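Local coordinates for protein 2'-deoxycytidine 5'-triphosphate deaminase (Agrobacterium tumefaciens, PDB 2R9Q) that probably deaminates dCTP to dUTP, helping to supply the precursor for thymidine nucleotides, at residues 20-32 with 95-107. Residues are numbered along the deposited sequence; the frame is centred on the assembly and turned at random.
Sequences ALFAGDKLKSEAD and PLMESLALPADMS
The carboxylate of Glu98 is met from above its plane by the hydroxyl of Ser29, which donates to OE2 (OG–OE2 2.8 Å, 40° out of that plane), while the guanidinium of Arg46 makes a salt bridge to the same oxygen and also bonds Ser29 OG. A buried acid is thus paired with a positive charge, and the short serine side chain brings a hydroxyl that touches both groups. Peptide groups carry the rest of the polar contact between the strands: Lys28 N reaches Ser99 O at 2.7 Å, nearly straight at 172°, and Ser99 N returns the bond to Lys28 O, making an antiparallel hydrogen-bonded pair. Ala101 N then binds Lys26 O at 2.8 Å. On the buried face Leu27 CD1 lies 3.7 Å from Leu100 CD2, branched apolar ends crossing at an angle. With CG of Leu27 roughly anti to its backbone N (chi1 156°), CD1 is carried over Leu100. The unbranched chain of Met97, bent at its last torsion, lays CE on Ala31 CB (3.8 Å), whereas Glu30 sends its charge to Arg159. Farther along, Leu21 and Met106 meet tip to tip, CD1 to SD 3.7 Å. A Schellman motif with Asp25 at C-prime ends helix 15-23 and leads into strand 27-28, which adds to strand 91-101; the latter also pairs with strand 143-150, and Leu27 and Leu100 pack against strands 42-46 and 162-170 of the other sheet.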
ATOM      1  N   ALA B  20       7.280 -46.566   7.860  1.00 73.05           N
ATOM      2  CA  ALA B  20       6.629 -47.822   7.448  1.00 73.90           C
ATOM      3  C   ALA B  20       5.704 -47.605   6.253  1.00 74.88           C
ATOM      4  O   ALA B  20       5.683 -48.424   5.351  1.00 74.16           O
ATOM      5  CB  ALA B  20       5.873 -48.432   8.601  1.00 73.14           C
ATOM      6  N   LEU B  21       4.958 -46.490   6.260  1.00 76.62           N
ATOM      7  CA  LEU B  21       4.128 -46.051   5.134  1.00 77.50           C
ATOM      8  C   LEU B  21       4.920 -45.852   3.853  1.00 78.70           C
ATOM      9  O   LEU B  21       4.411 -46.129   2.769  1.00 77.55           O
ATOM     10  CB  LEU B  21       3.446 -44.724   5.443  1.00 77.58           C
ATOM     11  CG  LEU B  21       2.209 -44.649   6.313  1.00 77.34           C
ATOM     12  CD1 LEU B  21       1.780 -43.187   6.389  1.00 77.02           C
ATOM     13  CD2 LEU B  21       1.106 -45.539   5.758  1.00 78.56           C
ATOM     14  N   PHE B  22       6.135 -45.325   3.967  1.00 80.04           N
ATOM     15  CA  PHE B  22       6.984 -45.169   2.798  1.00 82.15           C
ATOM     16  C   PHE B  22       7.515 -46.551   2.319  1.00 83.02           C
ATOM     17  O   PHE B  22       7.586 -46.819   1.113  1.00 82.35           O
ATOM     18  CB  PHE B  22       8.132 -44.165   3.062  1.00 82.63           C
ATOM     19  CG  PHE B  22       8.892 -43.776   1.825  1.00 82.96           C
ATOM     20  CD1 PHE B  22       8.348 -42.872   0.913  1.00 82.84           C
ATOM     21  CD2 PHE B  22      10.144 -44.336   1.549  1.00 84.04           C
ATOM     22  CE1 PHE B  22       9.039 -42.529  -0.251  1.00 82.61           C
ATOM     23  CE2 PHE B  22      10.849 -43.987   0.379  1.00 84.11           C
ATOM     24  CZ  PHE B  22      10.290 -43.083  -0.516  1.00 83.96           C
ATOM     25  N   ALA B  23       7.854 -47.418   3.272  1.00 83.87           N
ATOM     26  CA  ALA B  23       8.371 -48.752   2.977  1.00 84.62           C
ATOM     27  C   ALA B  23       7.297 -49.656   2.373  1.00 84.95           C
ATOM     28  O   ALA B  23       7.606 -50.569   1.641  1.00 84.66           O
ATOM     29  CB  ALA B  23       8.961 -49.376   4.237  1.00 84.20           C
ATOM     30  N   GLY B  24       6.036 -49.392   2.675  1.00 85.89           N
ATOM     31  CA  GLY B  24       4.928 -50.128   2.077  1.00 86.51           C
ATOM     32  C   GLY B  24       4.250 -49.382   0.947  1.00 87.10           C
ATOM     33  O   GLY B  24       3.117 -49.695   0.612  1.00 86.77           O
ATOM     34  N   ASP B  25       4.938 -48.392   0.371  1.00 88.17           N
ATOM     35  CA  ASP B  25       4.417 -47.539  -0.731  1.00 88.95           C
ATOM     36  C   ASP B  25       2.991 -46.918  -0.542  1.00 88.19           C
ATOM     37  O   ASP B  25       2.272 -46.720  -1.516  1.00 87.64           O
ATOM     38  CB  ASP B  25       4.528 -48.302  -2.077  1.00 89.52           C
ATOM     39  CG  ASP B  25       5.867 -48.070  -2.782  1.00 90.83           C
ATOM     40  OD1 ASP B  25       5.961 -47.167  -3.649  1.00 90.91           O
ATOM     41  OD2 ASP B  25       6.828 -48.804  -2.481  1.00 93.03           O
ATOM     42  N   LYS B  26       2.591 -46.611   0.690  1.00 87.83           N
ATOM     43  CA  LYS B  26       1.340 -45.869   0.923  1.00 88.10           C
ATOM     44  C   LYS B  26       1.590 -44.346   0.882  1.00 87.38           C
ATOM     45  O   LYS B  26       0.657 -43.544   0.792  1.00 86.78           O
ATOM     46  CB  LYS B  26       0.695 -46.249   2.262  1.00 88.64           C
ATOM     47  CG  LYS B  26       0.431 -47.748   2.517  1.00 89.53           C
ATOM     48  CD  LYS B  26      -0.101 -48.520   1.317  1.00 89.41           C
ATOM     49  CE  LYS B  26      -0.199 -50.031   1.613  1.00 89.05           C
ATOM     50  NZ  LYS B  26       1.081 -50.623   2.088  1.00 87.18           N
ATOM     51  N   LEU B  27       2.862 -43.986   0.986  1.00 86.47           N
ATOM     52  CA  LEU B  27       3.371 -42.641   0.810  1.00 86.13           C
ATOM     53  C   LEU B  27       4.580 -42.757  -0.135  1.00 84.99           C
ATOM     54  O   LEU B  27       5.485 -43.569   0.085  1.00 84.23           O
ATOM     55  CB  LEU B  27       3.728 -42.031   2.182  1.00 86.13           C
ATOM     56  CG  LEU B  27       4.745 -40.893   2.343  1.00 86.83           C
ATOM     57  CD1 LEU B  27       4.392 -39.607   1.543  1.00 84.90           C
ATOM     58  CD2 LEU B  27       4.910 -40.591   3.847  1.00 86.05           C
ATOM     59  N   LYS B  28       4.553 -41.999  -1.227  1.00 83.62           N
ATOM     60  CA  LYS B  28       5.598 -42.076  -2.234  1.00 82.73           C
ATOM     61  C   LYS B  28       6.333 -40.770  -2.365  1.00 81.05           C
ATOM     62  O   LYS B  28       5.847 -39.731  -1.938  1.00 79.91           O
ATOM     63  CB  LYS B  28       5.022 -42.447  -3.610  1.00 83.28           C
ATOM     64  CG  LYS B  28       4.510 -43.869  -3.759  1.00 83.45           C
ATOM     65  CD  LYS B  28       3.005 -43.909  -3.858  1.00 84.74           C
ATOM     66  CE  LYS B  28       2.563 -45.129  -4.624  1.00 86.11           C
ATOM     67  NZ  LYS B  28       2.893 -45.029  -6.080  1.00 86.13           N
ATOM     68  N   SER B  29       7.509 -40.841  -2.971  1.00 79.60           N
ATOM     69  CA  SER B  29       8.271 -39.643  -3.303  1.00 79.10           C
ATOM     70  C   SER B  29       9.121 -39.857  -4.543  1.00 78.65           C
ATOM     71  O   SER B  29       9.432 -40.984  -4.877  1.00 77.87           O
ATOM     72  CB  SER B  29       9.146 -39.173  -2.140  1.00 78.48           C
ATOM     73  OG  SER B  29       9.576 -37.852  -2.385  1.00 75.80           O
ATOM     74  N   GLU B  30       9.487 -38.755  -5.205  1.00 78.49           N
ATOM     75  CA  GLU B  30      10.336 -38.799  -6.397  1.00 78.49           C
ATOM     76  C   GLU B  30      11.771 -39.211  -6.097  1.00 78.12           C
ATOM     77  O   GLU B  30      12.504 -39.566  -7.010  1.00 78.18           O
ATOM     78  CB  GLU B  30      10.334 -37.455  -7.124  1.00 78.19           C
ATOM     79  CG  GLU B  30       9.035 -37.156  -7.850  1.00 78.16           C
ATOM     80  CD  GLU B  30       9.042 -35.815  -8.556  1.00 78.61           C
ATOM     81  OE1 GLU B  30      10.093 -35.401  -9.087  1.00 78.59           O
ATOM     82  OE2 GLU B  30       7.984 -35.167  -8.604  1.00 79.50           O
ATOM     83  N   ALA B  31      12.169 -39.144  -4.833  1.00 77.83           N
ATOM     84  CA  ALA B  31      13.507 -39.555  -4.406  1.00 77.72           C
ATOM     85  C   ALA B  31      13.491 -40.068  -2.973  1.00 77.59           C
ATOM     86  O   ALA B  31      12.484 -39.975  -2.273  1.00 76.79           O
ATOM     87  CB  ALA B  31      14.483 -38.405  -4.542  1.00 77.03           C
ATOM     88  N   ASP B  32      14.611 -40.641  -2.547  1.00 77.71           N
ATOM     89  CA  ASP B  32      14.751 -41.080  -1.162  1.00 77.40           C
ATOM     90  C   ASP B  32      14.483 -39.861  -0.288  1.00 76.63           C
ATOM     91  O   ASP B  32      14.853 -38.765  -0.658  1.00 76.15           O
ATOM     92  CB  ASP B  32      16.152 -41.650  -0.894  1.00 77.09           C
ATOM     93  N   PRO B  95       3.869 -28.460  -7.734  1.00 56.16           N
ATOM     94  CA  PRO B  95       3.794 -29.899  -7.446  1.00 57.18           C
ATOM     95  C   PRO B  95       4.880 -30.333  -6.493  1.00 57.54           C
ATOM     96  O   PRO B  95       6.044 -29.955  -6.634  1.00 56.63           O
ATOM     97  CB  PRO B  95       3.934 -30.572  -8.829  1.00 57.33           C
ATOM     98  CG  PRO B  95       3.461 -29.529  -9.806  1.00 57.03           C
ATOM     99  CD  PRO B  95       3.929 -28.208  -9.182  1.00 56.62           C
ATOM    100  N   LEU B  96       4.465 -31.106  -5.503  1.00 58.42           N
ATOM    101  CA  LEU B  96       5.345 -31.565  -4.484  1.00 58.91           C
ATOM    102  C   LEU B  96       5.908 -32.909  -4.926  1.00 59.88           C
ATOM    103  O   LEU B  96       5.280 -33.624  -5.697  1.00 59.45           O
ATOM    104  CB  LEU B  96       4.597 -31.624  -3.144  1.00 58.75           C
ATOM    105  CG  LEU B  96       4.102 -30.311  -2.502  1.00 57.10           C
ATOM    106  CD1 LEU B  96       3.171 -30.617  -1.305  1.00 56.07           C
ATOM    107  CD2 LEU B  96       5.239 -29.386  -2.093  1.00 53.57           C
ATOM    108  N   MET B  97       7.120 -33.226  -4.476  1.00 61.32           N
ATOM    109  CA  MET B  97       7.730 -34.543  -4.726  1.00 62.22           C
ATOM    110  C   MET B  97       6.924 -35.732  -4.074  1.00 62.99           C
ATOM    111  O   MET B  97       6.822 -36.823  -4.624  1.00 62.14           O
ATOM    112  CB  MET B  97       9.181 -34.524  -4.253  1.00 62.44           C
ATOM    113  CG  MET B  97      10.128 -33.621  -5.046  1.00 61.88           C
ATOM    114  SD  MET B  97      11.833 -33.546  -4.392  1.00 60.75           S
ATOM    115  CE  MET B  97      12.320 -35.253  -4.502  1.00 62.61           C
ATOM    116  N   GLU B  98       6.321 -35.495  -2.919  1.00 64.31           N
ATOM    117  CA  GLU B  98       5.576 -36.538  -2.216  1.00 65.30           C
ATOM    118  C   GLU B  98       4.172 -36.735  -2.756  1.00 65.37           C
ATOM    119  O   GLU B  98       3.493 -35.777  -3.108  1.00 65.39           O
ATOM    120  CB  GLU B  98       5.516 -36.251  -0.723  1.00 65.23           C
ATOM    121  CG  GLU B  98       6.858 -36.404  -0.023  1.00 66.75           C
ATOM    122  CD  GLU B  98       7.867 -35.342  -0.434  1.00 67.53           C
ATOM    123  OE1 GLU B  98       7.485 -34.139  -0.515  1.00 65.27           O
ATOM    124  OE2 GLU B  98       9.027 -35.716  -0.683  1.00 66.62           O
ATOM    125  N   SER B  99       3.758 -37.991  -2.851  1.00 66.31           N
ATOM    126  CA  SER B  99       2.382 -38.338  -3.220  1.00 67.30           C
ATOM    127  C   SER B  99       1.866 -39.455  -2.321  1.00 67.39           C
ATOM    128  O   SER B  99       2.639 -40.092  -1.588  1.00 65.97           O
ATOM    129  CB  SER B  99       2.195 -38.619  -4.748  1.00 67.54           C
ATOM    130  OG  SER B  99       2.747 -39.832  -5.230  1.00 66.55           O
ATOM    131  N   LEU B 100       0.548 -39.635  -2.344  1.00 68.07           N
ATOM    132  CA  LEU B 100      -0.118 -40.493  -1.381  1.00 69.08           C
ATOM    133  C   LEU B 100      -0.972 -41.605  -2.013  1.00 69.48           C
ATOM    134  O   LEU B 100      -1.502 -41.460  -3.106  1.00 68.68           O
ATOM    135  CB  LEU B 100      -0.962 -39.648  -0.415  1.00 69.06           C
ATOM    136  CG  LEU B 100      -0.241 -38.614   0.463  1.00 69.84           C
ATOM    137  CD1 LEU B 100      -1.279 -37.739   1.150  1.00 68.56           C
ATOM    138  CD2 LEU B 100       0.731 -39.267   1.493  1.00 68.97           C
ATOM    139  N   ALA B 101      -1.020 -42.732  -1.302  1.00 70.41           N
ATOM    140  CA  ALA B 101      -2.037 -43.773  -1.443  1.00 70.95           C
ATOM    141  C   ALA B 101      -2.381 -44.234  -0.002  1.00 71.51           C
ATOM    142  O   ALA B 101      -1.870 -45.225   0.508  1.00 71.05           O
ATOM    143  CB  ALA B 101      -1.523 -44.904  -2.296  1.00 70.57           C
ATOM    144  N   LEU B 102      -3.226 -43.455   0.661  1.00 72.59           N
ATOM    145  CA  LEU B 102      -3.562 -43.650   2.074  1.00 72.54           C
ATOM    146  C   LEU B 102      -4.539 -44.824   2.353  1.00 73.03           C
ATOM    147  O   LEU B 102      -5.541 -44.991   1.645  1.00 71.59           O
ATOM    148  CB  LEU B 102      -4.157 -42.351   2.638  1.00 72.37           C
ATOM    149  CG  LEU B 102      -3.281 -41.431   3.510  1.00 72.25           C
ATOM    150  CD1 LEU B 102      -1.838 -41.375   3.056  1.00 70.48           C
ATOM    151  CD2 LEU B 102      -3.922 -40.037   3.566  1.00 71.31           C
ATOM    152  N   PRO B 103      -4.258 -45.626   3.403  1.00 73.35           N
ATOM    153  CA  PRO B 103      -5.258 -46.547   3.966  1.00 74.02           C
ATOM    154  C   PRO B 103      -6.585 -45.834   4.243  1.00 74.03           C
ATOM    155  O   PRO B 103      -6.562 -44.709   4.739  1.00 74.04           O
ATOM    156  CB  PRO B 103      -4.624 -46.992   5.289  1.00 74.05           C
ATOM    157  CG  PRO B 103      -3.156 -46.835   5.089  1.00 74.07           C
ATOM    158  CD  PRO B 103      -2.970 -45.702   4.109  1.00 73.49           C
ATOM    159  N   ALA B 104      -7.716 -46.480   3.952  1.00 73.60           N
ATOM    160  CA  ALA B 104      -9.044 -45.849   4.025  1.00 73.75           C
ATOM    161  C   ALA B 104      -9.458 -45.289   5.404  1.00 73.16           C
ATOM    162  O   ALA B 104     -10.374 -44.459   5.484  1.00 71.90           O
ATOM    163  CB  ALA B 104     -10.123 -46.816   3.505  1.00 73.83           C
ATOM    164  N   ASP B 105      -8.796 -45.754   6.469  1.00 72.53           N
ATOM    165  CA  ASP B 105      -8.999 -45.214   7.839  1.00 72.29           C
ATOM    166  C   ASP B 105      -8.041 -44.058   8.234  1.00 70.90           C
ATOM    167  O   ASP B 105      -8.157 -43.479   9.319  1.00 70.45           O
ATOM    168  CB  ASP B 105      -8.933 -46.350   8.885  1.00 72.62           C
ATOM    169  CG  ASP B 105      -7.548 -47.003   8.999  1.00 72.94           C
ATOM    170  OD1 ASP B 105      -6.865 -47.242   7.972  1.00 71.34           O
ATOM    171  OD2 ASP B 105      -7.150 -47.307  10.144  1.00 76.02           O
ATOM    172  N   MET B 106      -7.105 -43.752   7.336  1.00 69.18           N
ATOM    173  CA  MET B 106      -6.043 -42.788   7.561  1.00 67.71           C
ATOM    174  C   MET B 106      -6.310 -41.528   6.749  1.00 66.80           C
ATOM    175  O   MET B 106      -6.551 -41.587   5.542  1.00 65.27           O
ATOM    176  CB  MET B 106      -4.686 -43.385   7.169  1.00 67.45           C
ATOM    177  CG  MET B 106      -3.480 -42.542   7.564  1.00 67.34           C
ATOM    178  SD  MET B 106      -1.889 -43.238   7.089  1.00 64.98           S
ATOM    179  CE  MET B 106      -1.932 -44.804   8.007  1.00 65.77           C
ATOM    180  N   SER B 107      -6.289 -40.403   7.457  1.00 66.03           N
ATOM    181  CA  SER B 107      -6.372 -39.072   6.876  1.00 65.29           C
ATOM    182  C   SER B 107      -5.119 -38.252   7.209  1.00 63.67           C
ATOM    183  O   SER B 107      -4.228 -38.717   7.913  1.00 63.30           O
ATOM    184  CB  SER B 107      -7.631 -38.350   7.380  1.00 65.42           C
ATOM    185  OG  SER B 107      -7.511 -37.942   8.728  1.00 65.07           O
TER